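Local coordinates for regulator of Ty1 transposition protein 107 (Saccharomyces cerevisiae, PDB 3T7I) that binds phosphorylated histone H2A through its C-terminal tandem BRCT repeats during DNA damage repair, at residues N16-Y21 with S107-N112; G29-G34 with C62-K67; E41-L46 with D94-I99. One frame throughout, in Å; residues are numbered along the deposited sequence.

Contact 1: N16-Y21 with S107-N112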
ATOM      1  N   ASN A  16      22.737  -0.382 -16.563  1.00 70.10           N
ATOM      2  CA  ASN A  16      21.709  -1.225 -17.159  1.00 71.37           C
ATOM      3  C   ASN A  16      20.614  -1.522 -16.134  1.00 67.00           C
ATOM      4  O   ASN A  16      20.897  -1.688 -14.946  1.00 68.42           O
ATOM      5  CB  ASN A  16      22.318  -2.527 -17.680  0.72 70.42           C
ATOM      6  CG  ASN A  16      22.612  -2.481 -19.166  0.12 71.51           C
ATOM      7  OD1 ASN A  16      22.452  -1.443 -19.810  0.62 72.58           O
ATOM      8  ND2 ASN A  16      23.047  -3.608 -19.718  0.66 72.71           N
ATOM      9  N   GLU A  17      19.366  -1.571 -16.587  1.00 66.36           N
ATOM     10  CA  GLU A  17      18.252  -1.931 -15.708  1.00 62.58           C
ATOM     11  C   GLU A  17      18.095  -0.974 -14.514  1.00 56.64           C
ATOM     12  O   GLU A  17      18.016  -1.408 -13.357  1.00 54.45           O
ATOM     13  CB  GLU A  17      18.399  -3.382 -15.221  1.00 61.87           C
ATOM     14  CG  GLU A  17      17.233  -3.886 -14.379  0.45 60.43           C
ATOM     15  CD  GLU A  17      15.885  -3.442 -14.920  0.18 58.37           C
ATOM     16  OE1 GLU A  17      15.502  -3.896 -16.019  0.41 59.68           O
ATOM     17  OE2 GLU A  17      15.210  -2.633 -14.249  1.00 56.68           O
ATOM     18  N   LEU A  18      18.057   0.322 -14.795  1.00 51.70           N
ATOM     19  CA  LEU A  18      17.723   1.300 -13.765  1.00 51.41           C
ATOM     20  C   LEU A  18      16.297   1.028 -13.276  1.00 49.35           C
ATOM     21  O   LEU A  18      15.414   0.702 -14.066  1.00 48.55           O
ATOM     22  CB  LEU A  18      17.837   2.727 -14.309  1.00 52.38           C
ATOM     23  CG  LEU A  18      19.231   3.309 -14.587  1.00 56.19           C
ATOM     24  CD1 LEU A  18      19.202   4.275 -15.768  1.00 60.75           C
ATOM     25  CD2 LEU A  18      19.803   3.990 -13.361  1.00 54.77           C
ATOM     26  N   PRO A  19      16.068   1.149 -11.965  1.00 48.02           N
ATOM     27  CA  PRO A  19      14.717   0.920 -11.442  1.00 44.04           C
ATOM     28  C   PRO A  19      13.776   2.085 -11.767  1.00 40.92           C
ATOM     29  O   PRO A  19      14.216   3.202 -12.027  1.00 41.08           O
ATOM     30  CB  PRO A  19      14.946   0.828  -9.933  1.00 44.88           C
ATOM     31  CG  PRO A  19      16.174   1.691  -9.694  1.00 47.93           C
ATOM     32  CD  PRO A  19      17.037   1.500 -10.909  1.00 48.56           C
ATOM     33  N   ASN A  20      12.484   1.798 -11.775  1.00 39.29           N
ATOM     34  CA  ASN A  20      11.458   2.803 -11.951  1.00 39.50           C
ATOM     35  C   ASN A  20      10.669   2.874 -10.640  1.00 36.84           C
ATOM     36  O   ASN A  20       9.773   2.076 -10.422  1.00 36.68           O
ATOM     37  CB  ASN A  20      10.549   2.407 -13.130  1.00 39.01           C
ATOM     38  CG  ASN A  20       9.349   3.335 -13.297  0.77 38.46           C
ATOM     39  OD1 ASN A  20       9.414   4.519 -12.978  1.00 38.84           O
ATOM     40  ND2 ASN A  20       8.243   2.788 -13.794  0.56 38.50           N
ATOM     41  N   TYR A  21      11.006   3.808  -9.759  1.00 34.00           N
ATOM     42  CA  TYR A  21      10.351   3.849  -8.447  1.00 36.12           C
ATOM     43  C   TYR A  21       8.928   4.389  -8.463  1.00 33.76           C
ATOM     44  O   TYR A  21       8.195   4.190  -7.503  1.00 36.39           O
ATOM     45  CB  TYR A  21      11.176   4.637  -7.434  1.00 35.18           C
ATOM     46  CG  TYR A  21      12.480   3.983  -7.094  1.00 37.32           C
ATOM     47  CD1 TYR A  21      12.532   2.912  -6.210  1.00 37.51           C
ATOM     48  CD2 TYR A  21      13.665   4.422  -7.675  1.00 40.26           C
ATOM     49  CE1 TYR A  21      13.732   2.300  -5.902  1.00 39.13           C
ATOM     50  CE2 TYR A  21      14.870   3.816  -7.371  1.00 44.49           C
ATOM     51  CZ  TYR A  21      14.894   2.754  -6.489  1.00 41.74           C
ATOM     52  OH  TYR A  21      16.093   2.159  -6.189  1.00 51.02           O
ATOM     53  N   SER A 107      28.119  -1.429 -13.666  1.00 73.82           N
ATOM     54  CA  SER A 107      27.497  -1.537 -12.346  1.00 73.89           C
ATOM     55  C   SER A 107      26.064  -1.013 -12.355  1.00 71.91           C
ATOM     56  O   SER A 107      25.553  -0.559 -13.384  1.00 72.58           O
ATOM     57  CB  SER A 107      28.312  -0.784 -11.290  1.00 72.90           C
ATOM     58  OG  SER A 107      28.134   0.618 -11.413  1.00 70.06           O
ATOM     59  N   GLN A 108      25.418  -1.072 -11.198  1.00 70.55           N
ATOM     60  CA  GLN A 108      24.039  -0.624 -11.091  1.00 67.84           C
ATOM     61  C   GLN A 108      23.752  -0.001  -9.732  1.00 64.89           C
ATOM     62  O   GLN A 108      24.604   0.011  -8.845  1.00 65.91           O
ATOM     63  CB  GLN A 108      23.090  -1.790 -11.358  0.61 68.55           C
ATOM     64  CG  GLN A 108      23.175  -2.312 -12.778  0.74 69.96           C
ATOM     65  CD  GLN A 108      22.721  -3.742 -12.899  0.70 69.96           C
ATOM     66  OE1 GLN A 108      22.542  -4.256 -14.004  0.21 69.83           O
ATOM     67  NE2 GLN A 108      22.535  -4.402 -11.760  0.45 69.87           N
ATOM     68  N   ILE A 109      22.543   0.523  -9.585  1.00 62.65           N
ATOM     69  CA  ILE A 109      22.111   1.153  -8.350  1.00 60.12           C
ATOM     70  C   ILE A 109      21.822   0.100  -7.299  1.00 59.44           C
ATOM     71  O   ILE A 109      21.032  -0.807  -7.533  1.00 61.70           O
ATOM     72  CB  ILE A 109      20.839   1.967  -8.580  1.00 59.25           C
ATOM     73  CG1 ILE A 109      21.178   3.296  -9.258  1.00 56.92           C
ATOM     74  CG2 ILE A 109      20.100   2.179  -7.269  1.00 56.45           C
ATOM     75  CD1 ILE A 109      19.960   4.096  -9.673  0.30 54.44           C
ATOM     76  N   ASN A 110      22.472   0.217  -6.148  1.00 57.96           N
ATOM     77  CA  ASN A 110      22.236  -0.708  -5.051  1.00 58.68           C
ATOM     78  C   ASN A 110      21.777   0.059  -3.829  1.00 58.02           C
ATOM     79  O   ASN A 110      22.585   0.600  -3.070  1.00 60.47           O
ATOM     80  CB  ASN A 110      23.486  -1.531  -4.733  1.00 59.30           C
ATOM     81  OD1 ASN A 110      23.313  -3.425  -6.201  0.78 60.43           O
ATOM     82  ND2 ASN A 110      24.998  -1.987  -6.570  0.53 60.45           N
ATOM     83  N   ILE A 111      20.465   0.112  -3.650  1.00 54.80           N
ATOM     84  CA  ILE A 111      19.882   0.891  -2.572  1.00 51.42           C
ATOM     85  C   ILE A 111      18.563   0.242  -2.198  1.00 49.30           C
ATOM     86  O   ILE A 111      17.789  -0.139  -3.060  1.00 52.04           O
ATOM     87  CB  ILE A 111      19.708   2.385  -2.988  1.00 52.87           C
ATOM     88  CG1 ILE A 111      19.648   3.298  -1.761  1.00 51.53           C
ATOM     89  CG2 ILE A 111      18.487   2.586  -3.884  1.00 51.96           C
ATOM     90  CD1 ILE A 111      20.081   4.715  -2.063  1.00 49.10           C
ATOM     91  N   ASN A 112      18.332   0.082  -0.905  1.00 48.25           N
ATOM     92  CA  ASN A 112      17.122  -0.558  -0.422  1.00 47.81           C
ATOM     93  C   ASN A 112      16.144   0.462   0.141  1.00 48.64           C
ATOM     94  O   ASN A 112      16.362   1.026   1.220  1.00 45.77           O
ATOM     95  CB  ASN A 112      17.447  -1.596   0.649  1.00 48.42           C
ATOM     96  CG  ASN A 112      16.203  -2.254   1.211  0.34 46.93           C
ATOM     97  OD1 ASN A 112      15.124  -2.159   0.626  0.74 47.35           O
ATOM     98  ND2 ASN A 112      16.347  -2.924   2.350  0.49 46.99           N
TER

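Contact 2: G29-G34 with C62-K67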
ATOM      1  N   GLY A  29      10.683  19.763   5.475  1.00 36.81           N
ATOM      2  CA  GLY A  29      11.812  19.707   6.386  1.00 35.89           C
ATOM      3  C   GLY A  29      13.090  19.166   5.770  1.00 39.35           C
ATOM      4  O   GLY A  29      13.942  18.631   6.479  1.00 37.21           O
ATOM      5  N   CYS A  30      13.226  19.276   4.450  1.00 39.54           N
ATOM      6  CA  CYS A  30      14.417  18.741   3.789  1.00 40.72           C
ATOM      7  C   CYS A  30      14.575  19.295   2.378  1.00 39.03           C
ATOM      8  O   CYS A  30      13.713  20.017   1.902  1.00 42.04           O
ATOM      9  CB  CYS A  30      14.406  17.203   3.784  1.00 39.97           C
ATOM     10  SG  CYS A  30      13.010  16.374   2.914  1.00 37.56           S
ATOM     11  N   PHE A  31      15.683  18.953   1.724  1.00 41.66           N
ATOM     12  CA  PHE A  31      15.987  19.429   0.372  1.00 39.38           C
ATOM     13  C   PHE A  31      15.840  20.939   0.285  1.00 45.19           C
ATOM     14  O   PHE A  31      15.369  21.483  -0.721  1.00 44.29           O
ATOM     15  CB  PHE A  31      15.086  18.761  -0.673  1.00 40.17           C
ATOM     16  CG  PHE A  31      15.110  17.256  -0.634  1.00 39.84           C
ATOM     17  CD1 PHE A  31      16.265  16.572  -0.320  1.00 40.61           C
ATOM     18  CD2 PHE A  31      13.970  16.528  -0.931  1.00 40.98           C
ATOM     19  CE1 PHE A  31      16.280  15.177  -0.293  1.00 40.66           C
ATOM     20  CE2 PHE A  31      13.978  15.142  -0.902  1.00 38.95           C
ATOM     21  CZ  PHE A  31      15.138  14.468  -0.586  1.00 39.57           C
ATOM     22  N   HIS A  32      16.243  21.624   1.348  1.00 49.77           N
ATOM     23  CA  HIS A  32      16.038  23.061   1.409  1.00 50.89           C
ATOM     24  C   HIS A  32      16.907  23.817   0.385  1.00 49.81           C
ATOM     25  O   HIS A  32      16.578  24.928  -0.004  1.00 51.93           O
ATOM     26  CB  HIS A  32      16.180  23.576   2.852  1.00 51.28           C
ATOM     27  CG  HIS A  32      14.991  23.266   3.720  1.00 48.14           C
ATOM     28  ND1 HIS A  32      13.700  23.621   3.377  1.00 44.26           N
ATOM     29  CD2 HIS A  32      14.900  22.624   4.911  1.00 47.20           C
ATOM     30  CE1 HIS A  32      12.868  23.214   4.320  1.00 45.45           C
ATOM     31  NE2 HIS A  32      13.570  22.609   5.263  1.00 47.93           N
ATOM     32  N   ASP A  33      17.971  23.178  -0.095  1.00 50.36           N
ATOM     33  CA  ASP A  33      18.790  23.751  -1.159  1.00 52.37           C
ATOM     34  C   ASP A  33      18.259  23.467  -2.578  1.00 52.63           C
ATOM     35  O   ASP A  33      18.830  23.934  -3.565  1.00 53.19           O
ATOM     36  CB  ASP A  33      20.233  23.259  -1.031  1.00 53.84           C
ATOM     37  CG  ASP A  33      20.859  23.625   0.309  1.00 59.83           C
ATOM     38  OD1 ASP A  33      21.306  24.781   0.453  1.00 61.03           O
ATOM     39  OD2 ASP A  33      20.897  22.763   1.220  1.00 62.30           O
ATOM     40  N   GLY A  34      17.175  22.703  -2.685  1.00 50.43           N
ATOM     41  CA  GLY A  34      16.642  22.316  -3.986  1.00 46.09           C
ATOM     42  C   GLY A  34      17.542  21.313  -4.696  1.00 44.34           C
ATOM     43  O   GLY A  34      18.390  20.672  -4.070  1.00 46.25           O
ATOM     44  N   CYS A  62       3.863  10.036  -2.327  1.00 25.06           N
ATOM     45  CA  CYS A  62       5.097   9.932  -1.559  1.00 28.26           C
ATOM     46  C   CYS A  62       5.475  11.220  -0.843  1.00 26.80           C
ATOM     47  O   CYS A  62       5.291  12.308  -1.353  1.00 26.86           O
ATOM     48  CB  CYS A  62       6.250   9.480  -2.481  1.00 27.63           C
ATOM     49  SG  CYS A  62       7.906   9.311  -1.681  1.00 31.11           S
ATOM     50  N   ILE A  63       6.001  11.089   0.356  1.00 26.14           N
ATOM     51  CA  ILE A  63       6.524  12.255   1.041  1.00 28.13           C
ATOM     52  C   ILE A  63       7.946  11.997   1.508  1.00 28.34           C
ATOM     53  O   ILE A  63       8.264  10.906   2.018  1.00 29.70           O
ATOM     54  CB  ILE A  63       5.655  12.677   2.244  1.00 29.20           C
ATOM     55  CG1 ILE A  63       6.314  13.868   2.953  1.00 28.74           C
ATOM     56  CG2 ILE A  63       5.520  11.516   3.237  1.00 27.32           C
ATOM     57  CD1 ILE A  63       5.443  15.031   3.170  1.00 32.39           C
ATOM     58  N   PHE A  64       8.803  12.988   1.302  1.00 28.18           N
ATOM     59  CA  PHE A  64      10.149  12.965   1.864  1.00 30.71           C
ATOM     60  C   PHE A  64      10.251  13.866   3.080  1.00 32.12           C
ATOM     61  O   PHE A  64       9.985  15.071   2.992  1.00 30.00           O
ATOM     62  CB  PHE A  64      11.177  13.405   0.825  1.00 31.01           C
ATOM     63  CG  PHE A  64      11.433  12.377  -0.224  1.00 31.29           C
ATOM     64  CD1 PHE A  64      12.187  11.252   0.073  1.00 33.11           C
ATOM     65  CD2 PHE A  64      10.905  12.524  -1.503  1.00 31.59           C
ATOM     66  CE1 PHE A  64      12.418  10.278  -0.885  1.00 36.05           C
ATOM     67  CE2 PHE A  64      11.130  11.567  -2.471  1.00 36.15           C
ATOM     68  CZ  PHE A  64      11.887  10.434  -2.169  1.00 35.14           C
ATOM     69  N   ALA A  65      10.656  13.284   4.205  1.00 28.53           N
ATOM     70  CA  ALA A  65      10.782  14.030   5.445  1.00 30.88           C
ATOM     71  C   ALA A  65      11.742  13.320   6.397  1.00 31.15           C
ATOM     72  O   ALA A  65      11.827  12.091   6.382  1.00 31.00           O
ATOM     73  CB  ALA A  65       9.401  14.209   6.099  1.00 30.67           C
ATOM     74  N   PRO A  66      12.477  14.093   7.225  1.00 31.40           N
ATOM     75  CA  PRO A  66      13.424  13.491   8.175  1.00 31.31           C
ATOM     76  C   PRO A  66      12.715  12.711   9.261  1.00 33.79           C
ATOM     77  O   PRO A  66      13.278  11.769   9.802  1.00 36.29           O
ATOM     78  CB  PRO A  66      14.128  14.706   8.799  1.00 34.71           C
ATOM     79  CG  PRO A  66      13.216  15.878   8.529  1.00 38.10           C
ATOM     80  CD  PRO A  66      12.572  15.563   7.206  1.00 34.98           C
ATOM     81  N   LYS A  67      11.494  13.125   9.588  1.00 33.61           N
ATOM     82  CA  LYS A  67      10.736  12.508  10.663  1.00 36.24           C
ATOM     83  C   LYS A  67       9.319  13.023  10.557  1.00 33.94           C
ATOM     84  O   LYS A  67       9.041  13.931   9.772  1.00 33.83           O
ATOM     85  CB  LYS A  67      11.306  12.920  12.016  1.00 38.65           C
ATOM     86  CG  LYS A  67      11.146  14.414  12.295  1.00 39.87           C
ATOM     87  CD  LYS A  67      11.971  14.838  13.506  1.00 47.05           C
ATOM     88  CE  LYS A  67      11.075  15.316  14.651  1.00 50.35           C
ATOM     89  NZ  LYS A  67      10.156  14.253  15.171  1.00 50.79           N
TER

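Contact 3: E41-L46 with D94-I99. Unlike the reference sequence in segment 94-99: M95 (reference Leu).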
ATOM      1  N   GLU A  41      16.894  15.573 -13.735  1.00 43.12           N
ATOM      2  CA  GLU A  41      16.791  14.699 -14.904  1.00 42.19           C
ATOM      3  C   GLU A  41      17.117  13.261 -14.528  1.00 41.80           C
ATOM      4  O   GLU A  41      16.458  12.329 -14.983  1.00 41.77           O
ATOM      5  CB  GLU A  41      17.718  15.166 -16.027  1.00 44.42           C
ATOM      6  CG  GLU A  41      17.663  14.291 -17.285  0.80 45.54           C
ATOM      7  CD  GLU A  41      16.272  14.206 -17.904  0.42 44.85           C
ATOM      8  OE1 GLU A  41      15.382  14.993 -17.511  0.41 45.43           O
ATOM      9  OE2 GLU A  41      16.067  13.345 -18.787  0.35 45.56           O
ATOM     10  N   ILE A  42      18.139  13.088 -13.691  1.00 40.25           N
ATOM     11  CA  ILE A  42      18.464  11.778 -13.139  1.00 39.53           C
ATOM     12  C   ILE A  42      17.278  11.129 -12.404  1.00 37.74           C
ATOM     13  O   ILE A  42      16.873  10.013 -12.721  1.00 35.67           O
ATOM     14  CB  ILE A  42      19.667  11.876 -12.212  1.00 41.81           C
ATOM     15  CG1 ILE A  42      20.920  12.197 -13.041  1.00 47.50           C
ATOM     16  CG2 ILE A  42      19.856  10.573 -11.425  1.00 42.97           C
ATOM     17  CD1 ILE A  42      22.163  12.418 -12.213  1.00 48.21           C
ATOM     18  N   LEU A  43      16.725  11.846 -11.433  1.00 38.65           N
ATOM     19  CA  LEU A  43      15.556  11.387 -10.697  1.00 36.55           C
ATOM     20  C   LEU A  43      14.434  11.050 -11.663  1.00 36.03           C
ATOM     21  O   LEU A  43      13.796  10.002 -11.552  1.00 33.76           O
ATOM     22  CB  LEU A  43      15.095  12.464  -9.719  1.00 35.84           C
ATOM     23  CG  LEU A  43      16.030  12.722  -8.536  1.00 37.89           C
ATOM     24  CD1 LEU A  43      15.395  13.670  -7.514  1.00 37.19           C
ATOM     25  CD2 LEU A  43      16.445  11.403  -7.880  1.00 34.91           C
ATOM     26  N   ASN A  44      14.219  11.935 -12.629  1.00 38.84           N
ATOM     27  CA  ASN A  44      13.197  11.720 -13.654  1.00 40.16           C
ATOM     28  C   ASN A  44      13.342  10.348 -14.328  1.00 40.38           C
ATOM     29  O   ASN A  44      12.360   9.604 -14.516  1.00 37.84           O
ATOM     30  CB  ASN A  44      13.249  12.857 -14.678  1.00 41.29           C
ATOM     31  CG  ASN A  44      12.294  12.649 -15.829  1.00 48.73           C
ATOM     32  OD1 ASN A  44      11.093  12.896 -15.703  1.00 52.67           O
ATOM     33  ND2 ASN A  44      12.822  12.197 -16.968  1.00 47.20           N
ATOM     34  N   GLN A  45      14.580   9.994 -14.643  1.00 38.39           N
ATOM     35  CA  GLN A  45      14.863   8.714 -15.274  1.00 40.12           C
ATOM     36  C   GLN A  45      14.670   7.518 -14.331  1.00 38.93           C
ATOM     37  O   GLN A  45      14.476   6.396 -14.786  1.00 40.63           O
ATOM     38  CB  GLN A  45      16.283   8.718 -15.860  1.00 42.35           C
ATOM     39  CG  GLN A  45      16.462   9.703 -17.000  1.00 43.11           C
ATOM     40  CD  GLN A  45      15.677   9.300 -18.235  1.00 45.45           C
ATOM     41  OE1 GLN A  45      15.201  10.150 -18.990  0.23 43.56           O
ATOM     42  NE2 GLN A  45      15.533   7.993 -18.443  0.39 42.89           N
ATOM     43  N   LEU A  46      14.726   7.763 -13.024  1.00 36.71           N
ATOM     44  CA  LEU A  46      14.445   6.730 -12.039  1.00 35.31           C
ATOM     45  C   LEU A  46      12.954   6.656 -11.722  1.00 35.64           C
ATOM     46  O   LEU A  46      12.540   5.865 -10.893  1.00 36.39           O
ATOM     47  CB  LEU A  46      15.229   6.993 -10.757  1.00 35.69           C
ATOM     48  CG  LEU A  46      16.750   7.040 -10.960  1.00 40.21           C
ATOM     49  CD1 LEU A  46      17.452   7.440  -9.687  1.00 40.89           C
ATOM     50  CD2 LEU A  46      17.270   5.694 -11.463  1.00 42.42           C
ATOM     51  N   ASP A  94      21.615   9.550  -0.992  1.00 40.99           N
ATOM     52  CA  ASP A  94      22.500   8.400  -1.135  1.00 42.02           C
ATOM     53  C   ASP A  94      22.517   7.871  -2.558  1.00 46.60           C
ATOM     54  O   ASP A  94      23.560   7.473  -3.079  1.00 47.38           O
ATOM     55  CB  ASP A  94      22.099   7.283  -0.174  1.00 41.93           C
ATOM     56  CG  ASP A  94      22.296   7.670   1.268  1.00 42.25           C
ATOM     57  OD1 ASP A  94      22.783   8.784   1.492  1.00 44.77           O
ATOM     58  OD2 ASP A  94      21.985   6.875   2.176  1.00 46.27           O
HETATM   59  N   MSE A  95      21.360   7.866  -3.198  1.00 43.26           N
HETATM   60  CA  MSE A  95      21.281   7.276  -4.512  1.00 45.00           C
HETATM   61  C   MSE A  95      21.926   8.170  -5.570  1.00 45.16           C
HETATM   62  O   MSE A  95      22.578   7.681  -6.488  1.00 45.72           O
HETATM   63  CB  MSE A  95      19.840   6.960  -4.867  1.00 44.79           C
HETATM   64  CG  MSE A  95      19.717   6.067  -6.093  1.00 51.19           C
HETATM   65 SE   MSE A  95      17.859   5.605  -6.342  1.00 75.58          SE
HETATM   66  CE  MSE A  95      17.138   7.426  -6.290  1.00 44.84           C
ATOM     67  N   LEU A  96      21.736   9.474  -5.440  1.00 42.56           N
ATOM     68  CA  LEU A  96      22.395  10.423  -6.333  1.00 45.12           C
ATOM     69  C   LEU A  96      23.908  10.363  -6.136  1.00 47.21           C
ATOM     70  O   LEU A  96      24.679  10.538  -7.078  1.00 47.45           O
ATOM     71  CB  LEU A  96      21.900  11.837  -6.055  1.00 43.90           C
ATOM     72  CG  LEU A  96      20.543  12.143  -6.675  1.00 42.95           C
ATOM     73  CD1 LEU A  96      20.058  13.521  -6.262  1.00 39.56           C
ATOM     74  CD2 LEU A  96      20.660  12.038  -8.188  1.00 42.80           C
ATOM     75  N   LYS A  97      24.315  10.114  -4.896  1.00 45.30           N
ATOM     76  CA  LYS A  97      25.720   9.990  -4.541  1.00 47.93           C
ATOM     77  C   LYS A  97      26.320   8.780  -5.246  1.00 50.05           C
ATOM     78  O   LYS A  97      27.347   8.888  -5.908  1.00 51.99           O
ATOM     79  CB  LYS A  97      25.852   9.851  -3.023  1.00 48.14           C
ATOM     80  CG  LYS A  97      27.244  10.074  -2.469  0.60 51.27           C
ATOM     81  CD  LYS A  97      27.205  10.105  -0.944  0.64 51.89           C
ATOM     82  CE  LYS A  97      28.610  10.157  -0.354  0.20 54.12           C
ATOM     83  NZ  LYS A  97      28.566  10.269   1.134  0.51 56.45           N
ATOM     84  N   GLN A  98      25.670   7.628  -5.111  1.00 50.09           N
ATOM     85  CA  GLN A  98      26.095   6.430  -5.823  1.00 50.37           C
ATOM     86  C   GLN A  98      26.181   6.712  -7.314  1.00 52.17           C
ATOM     87  O   GLN A  98      27.179   6.398  -7.960  1.00 52.52           O
ATOM     88  CB  GLN A  98      25.120   5.273  -5.594  1.00 49.37           C
ATOM     89  CG  GLN A  98      25.128   4.710  -4.198  1.00 53.58           C
ATOM     90  CD  GLN A  98      24.372   3.389  -4.101  1.00 57.28           C
ATOM     91  OE1 GLN A  98      24.175   2.689  -5.103  1.00 54.84           O
ATOM     92  NE2 GLN A  98      23.942   3.046  -2.889  1.00 56.85           N
ATOM     93  N   ILE A  99      25.157   7.325  -7.853  1.00 48.77           N
ATOM     94  CA  ILE A  99      25.086   7.547  -9.275  1.00 53.12           C
ATOM     95  C   ILE A  99      26.229   8.400  -9.789  1.00 54.94           C
ATOM     96  O   ILE A  99      26.855   8.064 -10.769  1.00 52.38           O
ATOM     97  CB  ILE A  99      23.723   8.135  -9.693  1.00 50.93           C
ATOM     98  CG1 ILE A  99      22.681   7.028  -9.769  1.00 49.02           C
ATOM     99  CG2 ILE A  99      23.814   8.828 -11.012  1.00 51.80           C
ATOM    100  CD1 ILE A  99      21.360   7.480  -9.496  1.00 47.23           C
TER

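Contact 1: N16-Y21 with S107-N112
L18 and I109 illustrate how matching torsions can bring two irregular chains together: L18 CG (chi1 -72°) and I109 CG1 (chi1 -78°) each lie beside their own backbone N. The isoleucine then runs on extended, and its CD1 meets L18 CD2 at 3.7 Å, the two side chains crossing at about a right angle. The same methyl lies 4.1 Å from P19 CD, so I109 is received by two consecutive residues. Farther along, I111 brings CG2 to 3.4 Å from the hydroxyl OH of Y21, approaching the ring obliquely. P19 CB sits 3.8 Å above one face of the Y21 ring, toward its rim.

No hydrogen bond joins the segments, although they run only 16° apart. At the other end, Q108 OE1 stands 3.2 Å from N16 O, but both are acceptors, and the amide gains no grip there. The pairing therefore rests on packing without hydrogen bonds, mostly apolar around I109.

Bonds from each segment to the surrounding fold hold the two loops in position. N110 O accepts a hydrogen bond from Q98 NE2, and Y21 O one from K84 NZ. P132 of the second subunit packs on P19 and Y21. Beneath the loops lies helix 90-99, where F91 meets the Y21 ring edge-to-face and I99 touches I109, while the chain enters strand 23-27 shortly after Y21.

Contact 2: G29-G34 with C62-K67
F31 overlaps F64 with an edge of its ring directed at the face of the other, an offset edge-to-face pair with centroids 5.7 Å apart and planes at 61°. The pair illustrates how a BRCT repeat, built on a parallel sheet with strand order 2-1-3-4, can tie the loop after its first strand to the end of its third. The leading atom is F31 CE2, which lies 3.7 Å from F64 CB, close to the root of the ring, and the two side chains slant past one another.

C30 fills the angle between these aromatics and the backbone. Its SG stands between the backbone N and the carbonyl carbon (chi1 61°), a rotation that sets the sulfur 3.3 Å from F64 O and 4.0 Å above one face of its neighbour F31, toward the rim. The thiol thus touches both residues of the ring pair, meeting F64 at its O and CB; C30 and F64 are buried. Strand 62-64 supplies a second sulfur: C62 SG covers the rim of one F64 face.

Backbone hydrogen bonds from F64 to V26 and T28 fix the strand beside strand 23-27. I92 of helix 90-99 touches both phenylalanines, and F91 touches F64. After F31 the loop reverses in a type I turn closed by G34 N to F31 O, leading toward helix 37-45. In phosphopeptide-binding BRCT repeats the loop after the first strand commonly contributes to the phosphate pocket, and such a role is plausible here.

Beyond the strand end, P66 packs mainly against backbone: G29, at a positive phi of 66°, presents its carbonyl O 3.4 Å from P66 CD and 3.5 Å from P66 CG.

Contact 3: E41-L46 with D94-I99
Helix-to-helix packing of purely apolar side chains joins helix 37-45 to helix 90-99, buried in the core of the first BRCT repeat. The short axes pass 11.3 Å apart at 102°, so the helices meet across one another and share a compact patch instead of a long seam.

I42 lies at the middle of that patch. Its CG2, placed anti to the backbone N and beside the carbonyl carbon (chi1 of CG1 -68°), touches L96 CD2 at 3.6 Å and I99 CD1 at 3.9 Å. I42 and L96 cross obliquely; I42 and I99 instead slide past each other in opposite directions, bringing I42 CD1 beside I99 CG2.

L46 meets M95 tip to tip. M95 is a selenomethionine where the reference sequence has leucine. Its chain is extended until it bends at chi3 (52°), which carries CE to 3.4 Å from L46 CD1, shorter than usual for two carbons and perhaps not exact at this resolution. L46 CD1 also lies 3.9 Å from I99 CD1, while L43 CD2 makes looser contact, at 4.3 Å, with both L96 CD2 and M95 CE.

Neighbouring parts close the patch. A8 and I11 of helix 7-12 touch I42 and I99, respectively, and I48 of strand 48-50 lies against L43 and M95. The principle illustrated is that of the BRCT fold, in which helices 37-45 and 90-99, the first and third of the canonical repeat, pack together on one side of the parallel sheet and helix 72-77 lies on the other.

Overall arrangement
All three contacts belong to the first BRCT repeat and lie on the same side of the chain's centre. Along the chain, contacts 2 and 3 are both nested inside the loop closed by contact 1, and they cross each other, their segments alternating. Contacts 1 and 3, with centres about 9 Å apart, touch: the backbone N of Y21 is hydrogen-bonded to L46 O, and L18 packs on L46. Contact 2 stands apart, its centre about 16 Å from that of contact 3 and about 22 Å from that of contact 1. Helix 90-99 unites them, carrying one side of contact 3 and supporting the other two. Loops, strand end and helices of one repeat thus share a single core element.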